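Local coordinates for glutathione peroxidase-like protein (Trypanosoma brucei, PDB 2VUP), which probably reduces hydroperoxides as a peroxidase of the glutathione peroxidase family, drawing its electrons from tryparedoxin rather than from glutathione, at residues 61-64 with 65-69; 44-48 with 49-53; 173-176 with 177-180. One frame throughout, in Å; residues are numbered along the deposited sequence.

Interaction 1 (61-64 with 65-69)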
ATOM      1  N   GLY A  61       4.937 -14.508   6.287  1.00 23.12           N
ATOM      2  CA  GLY A  61       5.627 -14.324   7.569  1.00 23.34           C
ATOM      3  C   GLY A  61       5.601 -12.871   8.025  1.00 23.49           C
ATOM      4  O   GLY A  61       5.819 -12.569   9.205  1.00 23.39           O
ATOM      5  N   TYR A  62       5.330 -11.968   7.083  1.00 23.09           N
ATOM      6  CA  TYR A  62       5.151 -10.554   7.402  1.00 22.89           C
ATOM      7  C   TYR A  62       3.693 -10.137   7.642  1.00 22.66           C
ATOM      8  O   TYR A  62       3.441  -8.991   7.992  1.00 22.62           O
ATOM      9  CB  TYR A  62       5.772  -9.679   6.317  1.00 22.85           C
ATOM     10  CG  TYR A  62       7.287  -9.673   6.295  1.00 22.70           C
ATOM     11  CD1 TYR A  62       8.015  -9.092   7.336  1.00 22.15           C
ATOM     12  CD2 TYR A  62       7.991 -10.226   5.219  1.00 21.70           C
ATOM     13  CE1 TYR A  62       9.407  -9.074   7.313  1.00 23.53           C
ATOM     14  CE2 TYR A  62       9.387 -10.210   5.183  1.00 21.39           C
ATOM     15  CZ  TYR A  62      10.085  -9.630   6.236  1.00 22.61           C
ATOM     16  OH  TYR A  62      11.457  -9.593   6.220  1.00 23.72           O
ATOM     17  N   THR A  63       2.743 -11.052   7.459  1.00 22.87           N
ATOM     18  CA  THR A  63       1.313 -10.726   7.616  1.00 23.11           C
ATOM     19  C   THR A  63       0.977 -10.056   8.964  1.00 23.72           C
ATOM     20  O   THR A  63       0.409  -8.960   8.984  1.00 23.26           O
ATOM     21  CB  THR A  63       0.396 -11.953   7.378  1.00 23.10           C
ATOM     22  OG1 THR A  63       0.616 -12.475   6.065  1.00 22.40           O
ATOM     23  CG2 THR A  63      -1.084 -11.569   7.510  1.00 23.20           C
ATOM     24  N   LYS A  64       1.340 -10.712  10.071  1.00 24.19           N
ATOM     25  CA  LYS A  64       1.080 -10.189  11.419  1.00 24.92           C
ATOM     26  C   LYS A  64       1.688  -8.819  11.627  1.00 24.84           C
ATOM     27  O   LYS A  64       0.975  -7.855  11.898  1.00 25.10           O
ATOM     28  CB  LYS A  64       1.632 -11.132  12.489  1.00 25.41           C
ATOM     29  CG  LYS A  64       0.628 -12.129  13.050  1.00 27.38           C
ATOM     30  CD  LYS A  64       1.001 -12.520  14.494  1.00 29.45           C
ATOM     31  CE  LYS A  64       0.842 -11.331  15.445  1.00 31.74           C
ATOM     32  NZ  LYS A  64       1.025 -11.681  16.893  1.00 33.91           N
ATOM     33  N   GLY A  65       3.011  -8.742  11.503  1.00 24.80           N
ATOM     34  CA  GLY A  65       3.731  -7.487  11.686  1.00 24.96           C
ATOM     35  C   GLY A  65       3.303  -6.442  10.672  1.00 24.75           C
ATOM     36  O   GLY A  65       3.254  -5.250  10.981  1.00 24.85           O
ATOM     37  N   GLY A  66       3.005  -6.897   9.457  1.00 24.58           N
ATOM     38  CA  GLY A  66       2.584  -6.010   8.372  1.00 24.57           C
ATOM     39  C   GLY A  66       1.268  -5.321   8.671  1.00 24.28           C
ATOM     40  O   GLY A  66       1.186  -4.097   8.651  1.00 23.55           O
ATOM     41  N   TYR A  67       0.245  -6.111   8.980  1.00 24.77           N
ATOM     42  CA  TYR A  67      -1.074  -5.547   9.283  1.00 25.75           C
ATOM     43  C   TYR A  67      -1.125  -4.745  10.583  1.00 26.58           C
ATOM     44  O   TYR A  67      -1.926  -3.819  10.703  1.00 26.68           O
ATOM     45  CB  TYR A  67      -2.160  -6.626   9.243  1.00 25.34           C
ATOM     46  CG  TYR A  67      -2.722  -6.869   7.853  1.00 24.88           C
ATOM     47  CD1 TYR A  67      -3.554  -5.932   7.242  1.00 24.92           C
ATOM     48  CD2 TYR A  67      -2.413  -8.031   7.145  1.00 24.41           C
ATOM     49  CE1 TYR A  67      -4.064  -6.149   5.961  1.00 24.74           C
ATOM     50  CE2 TYR A  67      -2.918  -8.255   5.863  1.00 23.64           C
ATOM     51  CZ  TYR A  67      -3.741  -7.317   5.284  1.00 23.94           C
ATOM     52  OH  TYR A  67      -4.252  -7.541   4.031  1.00 23.98           O
ATOM     53  N   GLU A  68      -0.262  -5.089  11.543  1.00 27.81           N
ATOM     54  CA  GLU A  68      -0.186  -4.368  12.817  1.00 28.96           C
ATOM     55  C   GLU A  68       0.419  -2.984  12.631  1.00 29.04           C
ATOM     56  O   GLU A  68      -0.079  -2.008  13.187  1.00 29.15           O
ATOM     57  CB  GLU A  68       0.603  -5.166  13.867  1.00 28.79           C
ATOM     58  CG  GLU A  68      -0.187  -6.315  14.488  1.00 30.04           C
ATOM     59  CD  GLU A  68       0.651  -7.230  15.378  1.00 30.49           C
ATOM     60  OE1 GLU A  68       0.063  -8.164  15.965  1.00 32.59           O
ATOM     61  OE2 GLU A  68       1.883  -7.028  15.486  1.00 32.14           O
ATOM     62  N   THR A  69       1.491  -2.905  11.847  1.00 29.66           N
ATOM     63  CA  THR A  69       2.106  -1.623  11.518  1.00 30.12           C
ATOM     64  C   THR A  69       1.143  -0.743  10.715  1.00 30.53           C
ATOM     65  O   THR A  69       0.971   0.445  11.031  1.00 30.98           O
ATOM     66  CB  THR A  69       3.442  -1.816  10.777  1.00 30.17           C
ATOM     67  OG1 THR A  69       4.427  -2.300  11.701  1.00 31.78           O
ATOM     68  CG2 THR A  69       3.934  -0.512  10.169  1.00 29.41           C
TER
HETATM   69  O   HOH W   1       5.011 -10.842  10.902  1.00 26.76           O
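Thr63 and Tyr67 lie side by side on one flank of the first turns of helix 63-77, pointing the same way. The methyl CG2 of Thr63 sits at the ring edge of Tyr67, in the ring plane and 3.8 Å from its CD2. Chi1 of Thr63 (-58°) sets CG2 anti to the backbone N and OG1 beside it. The methyl is thereby turned to the tyrosine, while the hydroxyl is bonded to Ala57 and to the backbone N of Cys60, the predicted active-site residue. Between the same two residues runs a nearly straight helical bond, from Tyr67 N to Thr63 O (2.9 Å, N-H...O 173°).

On the exposed flank, Lys64 and Glu68 run alongside each other. Glu68 is extended beyond CG, whereas Lys64 bends at chi3, which brings its CE to 3.3 Å from Glu68 OE1. NZ stays 3.8 Å from OE1, a long salt bridge, with the CE methylene nearer the carboxylate than the ammonium. Beneath it Glu68 N donates to Lys64 O at 3.1 Å.

At the start of the helix, Gly66 N makes a short, bent bond to Tyr62 O (2.6 Å, N-H...O 140°). A water takes the N-H of Gly65 and donates to Gly61 O, bridging the loop to the first turn.

Helix 63-77 is the crossover of the beta-alpha-beta unit between strands 51-56 and 83-88, as in the thioredoxin fold. Tyr67 packs on Val56 and on Val107 and Phe111 of helix 100-111, while Thr69 leans on Val173 of helix 173-185.

Interaction 2 (44-48 with 49-53); sequences VQHKG and SPLLI
His46 and Leu51 meet across the bend that leads into strand 51-56, their side chains crossing at about a right angle. Along 44-48, Val44 comes first, its O receiving a weak bond from Lys47 N. Gln45 follows and leans over the next residue: its CG lies 3.5 Å above the imidazole plane of His46, over the ring centre, while Gln45 O takes a water that also donates weakly to Ser49 OG.

His46 touches Leu51 mainly through CB, which rests 3.7 Å from Leu51 CD2, and its NE2 is bonded to the Tyr41 hydroxyl. His46 also opens a type II beta turn ending at Ser49, closed by a weak bond from Ser49 N to His46 O (3.4 Å).

Lys47 directs its CB away from 49-53, but its O accepts a second water at 2.6 Å. This water donates to Ser49 OG as well, 2.7 Å away, and Gly81 O is a further partner of that hydroxyl. Gly48 takes the third turn position with a positive phi (107°), where a side chain would jam against the preceding carbonyl.

Beyond the turn the chain enters strand 51-56, an inner strand of the sheet between 83-88 and 154-157. Leu51 lies against Thr83 and Leu85 on one neighbour and Ile157 on the other; Pro50 packs against Leu183 and Leu184 of helix 173-185.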
ATOM      1  N   VAL A  44      -9.150   9.652  -5.610  1.00 29.21           N
ATOM      2  CA  VAL A  44      -8.783  11.075  -5.597  1.00 29.92           C
ATOM      3  C   VAL A  44      -9.285  11.800  -4.342  1.00 30.09           C
ATOM      4  O   VAL A  44      -8.991  12.978  -4.135  1.00 30.33           O
ATOM      5  CB  VAL A  44      -9.229  11.810  -6.901  1.00 30.13           C
ATOM      6  CG1 VAL A  44      -8.412  13.081  -7.126  1.00 30.37           C
ATOM      7  CG2 VAL A  44      -9.071  10.900  -8.104  1.00 30.84           C
ATOM      8  N   GLN A  45     -10.027  11.083  -3.502  1.00 30.59           N
ATOM      9  CA  GLN A  45     -10.483  11.598  -2.218  1.00 30.91           C
ATOM     10  C   GLN A  45      -9.329  11.753  -1.224  1.00 31.27           C
ATOM     11  O   GLN A  45      -9.453  12.464  -0.224  1.00 31.19           O
ATOM     12  CB  GLN A  45     -11.535  10.664  -1.622  1.00 31.08           C
ATOM     13  CG  GLN A  45     -10.987   9.313  -1.187  1.00 31.44           C
ATOM     14  CD  GLN A  45     -12.030   8.428  -0.555  1.00 32.85           C
ATOM     15  OE1 GLN A  45     -12.557   8.732   0.519  1.00 34.76           O
ATOM     16  NE2 GLN A  45     -12.329   7.315  -1.207  1.00 32.43           N
ATOM     17  N   HIS A  46      -8.226  11.058  -1.495  1.00 31.55           N
ATOM     18  CA  HIS A  46      -7.051  11.077  -0.625  1.00 31.92           C
ATOM     19  C   HIS A  46      -6.028  12.127  -1.072  1.00 32.14           C
ATOM     20  O   HIS A  46      -5.015  12.335  -0.402  1.00 32.22           O
ATOM     21  CB  HIS A  46      -6.412   9.679  -0.558  1.00 31.59           C
ATOM     22  CG  HIS A  46      -7.364   8.594  -0.154  1.00 31.00           C
ATOM     23  ND1 HIS A  46      -8.040   8.601   1.047  1.00 29.75           N
ATOM     24  CD2 HIS A  46      -7.753   7.466  -0.796  1.00 30.10           C
ATOM     25  CE1 HIS A  46      -8.802   7.525   1.129  1.00 30.32           C
ATOM     26  NE2 HIS A  46      -8.645   6.819   0.024  1.00 29.90           N
ATOM     27  N   LYS A  47      -6.303  12.779  -2.203  1.00 32.46           N
ATOM     28  CA  LYS A  47      -5.474  13.872  -2.709  1.00 32.92           C
ATOM     29  C   LYS A  47      -5.470  15.050  -1.741  1.00 32.90           C
ATOM     30  O   LYS A  47      -6.519  15.449  -1.230  1.00 33.03           O
ATOM     31  CB  LYS A  47      -5.947  14.316  -4.098  1.00 33.17           C
ATOM     32  CG  LYS A  47      -5.148  15.468  -4.709  1.00 34.91           C
ATOM     33  CD  LYS A  47      -5.359  15.534  -6.211  1.00 37.96           C
ATOM     34  CE  LYS A  47      -5.208  16.955  -6.726  1.00 39.75           C
ATOM     35  NZ  LYS A  47      -5.584  17.028  -8.172  1.00 41.25           N
ATOM     36  N   GLY A  48      -4.281  15.593  -1.492  1.00 32.91           N
ATOM     37  CA  GLY A  48      -4.117  16.701  -0.556  1.00 32.59           C
ATOM     38  C   GLY A  48      -3.455  16.292   0.744  1.00 32.13           C
ATOM     39  O   GLY A  48      -3.007  17.150   1.507  1.00 32.65           O
ATOM     40  N   SER A  49      -3.410  14.987   1.006  1.00 31.15           N
ATOM     41  CA  SER A  49      -2.728  14.447   2.188  1.00 30.38           C
ATOM     42  C   SER A  49      -1.962  13.152   1.876  1.00 29.56           C
ATOM     43  O   SER A  49      -2.277  12.472   0.892  1.00 29.46           O
ATOM     44  CB  SER A  49      -3.698  14.255   3.364  1.00 30.47           C
ATOM     45  OG  SER A  49      -5.016  14.010   2.927  1.00 31.42           O
ATOM     46  N   PRO A  50      -0.933  12.826   2.691  1.00 28.59           N
ATOM     47  CA  PRO A  50      -0.114  11.636   2.439  1.00 27.79           C
ATOM     48  C   PRO A  50      -0.820  10.297   2.664  1.00 26.61           C
ATOM     49  O   PRO A  50      -1.765  10.212   3.454  1.00 26.70           O
ATOM     50  CB  PRO A  50       1.057  11.800   3.419  1.00 27.88           C
ATOM     51  CG  PRO A  50       0.539  12.647   4.500  1.00 28.24           C
ATOM     52  CD  PRO A  50      -0.446  13.580   3.862  1.00 28.75           C
ATOM     53  N   LEU A  51      -0.348   9.272   1.957  1.00 25.35           N
ATOM     54  CA  LEU A  51      -0.859   7.899   2.075  1.00 24.25           C
ATOM     55  C   LEU A  51       0.298   6.905   2.168  1.00 22.93           C
ATOM     56  O   LEU A  51       1.414   7.194   1.717  1.00 23.04           O
ATOM     57  CB  LEU A  51      -1.685   7.491   0.841  1.00 24.16           C
ATOM     58  CG  LEU A  51      -2.725   8.318   0.093  1.00 24.96           C
ATOM     59  CD1 LEU A  51      -2.096   9.451  -0.699  1.00 23.89           C
ATOM     60  CD2 LEU A  51      -3.500   7.374  -0.851  1.00 24.62           C
ATOM     61  N   LEU A  52       0.007   5.726   2.714  1.00 21.11           N
ATOM     62  CA  LEU A  52       0.922   4.594   2.653  1.00 19.71           C
ATOM     63  C   LEU A  52       0.259   3.415   1.933  1.00 18.70           C
ATOM     64  O   LEU A  52      -0.787   2.930   2.353  1.00 18.87           O
ATOM     65  CB  LEU A  52       1.401   4.198   4.056  1.00 19.64           C
ATOM     66  CG  LEU A  52       2.510   3.149   4.218  1.00 19.20           C
ATOM     67  CD1 LEU A  52       3.848   3.638   3.685  1.00 17.45           C
ATOM     68  CD2 LEU A  52       2.631   2.771   5.686  1.00 19.14           C
ATOM     69  N   ILE A  53       0.864   2.973   0.836  1.00 17.60           N
ATOM     70  CA  ILE A  53       0.296   1.882   0.036  1.00 16.14           C
ATOM     71  C   ILE A  53       1.109   0.590   0.151  1.00 16.01           C
ATOM     72  O   ILE A  53       2.266   0.547  -0.260  1.00 15.56           O
ATOM     73  CB  ILE A  53       0.141   2.283  -1.461  1.00 15.93           C
ATOM     74  CG1 ILE A  53      -0.708   3.561  -1.583  1.00 15.14           C
ATOM     75  CG2 ILE A  53      -0.450   1.113  -2.257  1.00 13.92           C
ATOM     76  CD1 ILE A  53      -0.727   4.196  -2.969  1.00 15.29           C
TER
HETATM   77  O   HOH W   2      -8.403  13.427   2.708  1.00 41.68           O
HETATM   78  O   HOH W   3      -6.974  14.873   1.249  1.00 39.68           O

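Interaction 3 (173-176 with 177-180); sequences VKDI and EKKL
Glu177 N donates to Val173 O at 2.8 Å, with an N-H...O angle of 161°. One residue on, Lys178 N reaches Lys174 O at 3.2 Å. Ile176 O is gripped twice: Leu180 N bonds in its carbonyl plane at 2.9 Å, while Lys179 N, 3.1 Å away, approaches from above the plane. Lys179 N thus turns to Ile176 O, an i to i+3 bond, instead of Asp175 O, which lies 4.2 Å from it, and the i to i+4 ladder skips one rung.

Farther out, the charges are loosely arranged. Asp175 OD1 stays 4.4 Å from Lys178 NZ, beyond a salt bridge, and Asp175 OD2 instead takes the backbone N-H of Ser172. Lys178 CB lies 3.2 Å from Asp175 O.

Val173 and Glu177 point the same way, side by side. Val173 has CG1 anti to its backbone N (chi1 177°), and this methyl sits over one face of the Glu177 carboxylate, 3.7 Å from CD. The oxygen OE2 is held by Lys76 and Tyr77 of helix 63-77, fixing the end of the chain.

Ile176 and Leu180, one turn apart, are buried: Ile176 meets Leu73 and Tyr54, and Leu180 meets Tyr77 and Leu156. Such an amphipathic C-terminal helix, laid over the central sheet beside the crossover helix, is characteristic of the thioredoxin fold of glutathione peroxidases.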
ATOM      1  N   VAL A 173       6.802   0.906  12.377  1.00 28.46           N
ATOM      2  CA  VAL A 173       6.065   2.156  12.598  1.00 29.13           C
ATOM      3  C   VAL A 173       7.016   3.341  12.689  1.00 29.82           C
ATOM      4  O   VAL A 173       6.845   4.349  11.989  1.00 29.96           O
ATOM      5  CB  VAL A 173       5.248   2.073  13.909  1.00 29.12           C
ATOM      6  CG1 VAL A 173       4.527   3.387  14.195  1.00 29.27           C
ATOM      7  CG2 VAL A 173       4.267   0.905  13.863  1.00 28.70           C
ATOM      8  N   LYS A 174       8.027   3.193  13.547  1.00 30.71           N
ATOM      9  CA  LYS A 174       9.019   4.231  13.818  1.00 31.43           C
ATOM     10  C   LYS A 174       9.890   4.545  12.606  1.00 31.77           C
ATOM     11  O   LYS A 174      10.228   5.711  12.371  1.00 31.76           O
ATOM     12  CB  LYS A 174       9.879   3.859  15.040  1.00 31.92           C
ATOM     13  CG  LYS A 174       9.960   2.352  15.355  1.00 33.04           C
ATOM     14  CD  LYS A 174       8.716   1.872  16.126  1.00 35.13           C
ATOM     15  CE  LYS A 174       8.479   0.373  15.985  1.00 35.89           C
ATOM     16  NZ  LYS A 174       9.501  -0.439  16.727  1.00 37.71           N
ATOM     17  N   ASP A 175      10.250   3.509  11.847  1.00 32.19           N
ATOM     18  CA  ASP A 175      10.975   3.680  10.585  1.00 32.84           C
ATOM     19  C   ASP A 175      10.178   4.564   9.612  1.00 32.83           C
ATOM     20  O   ASP A 175      10.725   5.480   9.000  1.00 32.71           O
ATOM     21  CB  ASP A 175      11.257   2.323   9.916  1.00 33.28           C
ATOM     22  CG  ASP A 175      12.290   1.470  10.666  1.00 34.69           C
ATOM     23  OD1 ASP A 175      13.101   2.003  11.456  1.00 34.94           O
ATOM     24  OD2 ASP A 175      12.297   0.239  10.440  1.00 36.38           O
ATOM     25  N   ILE A 176       8.884   4.275   9.487  1.00 33.15           N
ATOM     26  CA  ILE A 176       7.990   4.977   8.558  1.00 33.48           C
ATOM     27  C   ILE A 176       7.649   6.391   9.049  1.00 33.97           C
ATOM     28  O   ILE A 176       7.597   7.330   8.253  1.00 33.74           O
ATOM     29  CB  ILE A 176       6.714   4.130   8.253  1.00 33.40           C
ATOM     30  CG1 ILE A 176       7.104   2.848   7.508  1.00 33.13           C
ATOM     31  CG2 ILE A 176       5.682   4.929   7.437  1.00 33.00           C
ATOM     32  CD1 ILE A 176       6.084   1.730   7.586  1.00 32.58           C
ATOM     33  N   GLU A 177       7.450   6.541  10.358  1.00 34.86           N
ATOM     34  CA  GLU A 177       7.234   7.867  10.965  1.00 35.93           C
ATOM     35  C   GLU A 177       8.372   8.855  10.702  1.00 36.46           C
ATOM     36  O   GLU A 177       8.130  10.050  10.541  1.00 36.78           O
ATOM     37  CB  GLU A 177       6.968   7.749  12.463  1.00 35.84           C
ATOM     38  CG  GLU A 177       5.552   7.326  12.787  1.00 36.64           C
ATOM     39  CD  GLU A 177       5.341   7.029  14.256  1.00 37.41           C
ATOM     40  OE1 GLU A 177       6.261   6.504  14.920  1.00 38.49           O
ATOM     41  OE2 GLU A 177       4.236   7.308  14.748  1.00 38.34           O
ATOM     42  N   LYS A 178       9.602   8.345  10.650  1.00 37.20           N
ATOM     43  CA  LYS A 178      10.784   9.134  10.292  1.00 37.84           C
ATOM     44  C   LYS A 178      10.547  10.006   9.054  1.00 38.03           C
ATOM     45  O   LYS A 178      11.079  11.112   8.952  1.00 37.99           O
ATOM     46  CB  LYS A 178      11.969   8.203  10.023  1.00 37.98           C
ATOM     47  CG  LYS A 178      13.341   8.789  10.323  1.00 38.85           C
ATOM     48  CD  LYS A 178      13.903   8.202  11.614  1.00 39.88           C
ATOM     49  CE  LYS A 178      14.472   6.810  11.387  1.00 40.57           C
ATOM     50  NZ  LYS A 178      14.511   5.998  12.647  1.00 41.61           N
ATOM     51  N   LYS A 179       9.743   9.499   8.122  1.00 38.21           N
ATOM     52  CA  LYS A 179       9.443  10.209   6.883  1.00 38.44           C
ATOM     53  C   LYS A 179       8.032  10.797   6.882  1.00 38.51           C
ATOM     54  O   LYS A 179       7.797  11.863   6.303  1.00 38.36           O
ATOM     55  CB  LYS A 179       9.640   9.283   5.674  1.00 38.47           C
ATOM     56  CG  LYS A 179      10.974   8.536   5.658  1.00 38.71           C
ATOM     57  CD  LYS A 179      12.154   9.485   5.486  1.00 39.74           C
ATOM     58  CE  LYS A 179      13.479   8.753   5.655  1.00 40.28           C
ATOM     59  NZ  LYS A 179      14.591   9.475   4.981  1.00 39.78           N
ATOM     60  N   LEU A 180       7.104  10.100   7.536  1.00 38.57           N
ATOM     61  CA  LEU A 180       5.695  10.486   7.525  1.00 38.93           C
ATOM     62  C   LEU A 180       5.433  11.779   8.293  1.00 39.50           C
ATOM     63  O   LEU A 180       4.691  12.642   7.823  1.00 39.51           O
ATOM     64  CB  LEU A 180       4.815   9.349   8.060  1.00 38.69           C
ATOM     65  CG  LEU A 180       3.301   9.551   8.173  1.00 38.53           C
ATOM     66  CD1 LEU A 180       2.657   9.945   6.832  1.00 37.75           C
ATOM     67  CD2 LEU A 180       2.651   8.299   8.744  1.00 38.27           C
TER

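From the N terminus, interaction 2 comes first, turning the chain into strand 51-56; interaction 1 follows at the start of helix 63-77, and interaction 3 lies near the C-terminal end, on helix 173-185. All three are local and in series, so none encloses or crosses another, and interaction 2 alone closes a beta turn. Their meeting ground is helix 173-185. Ile176 CD1 touches Thr69 CG2 of interaction 1 (4.0 Å) and Leu52 CD2 of interaction 2, while Pro50 packs on Leu180. Interactions 1 and 2, about 22 Å apart between centres, do not touch, and segment 173-180 joins the crossover helix to strand 51-56.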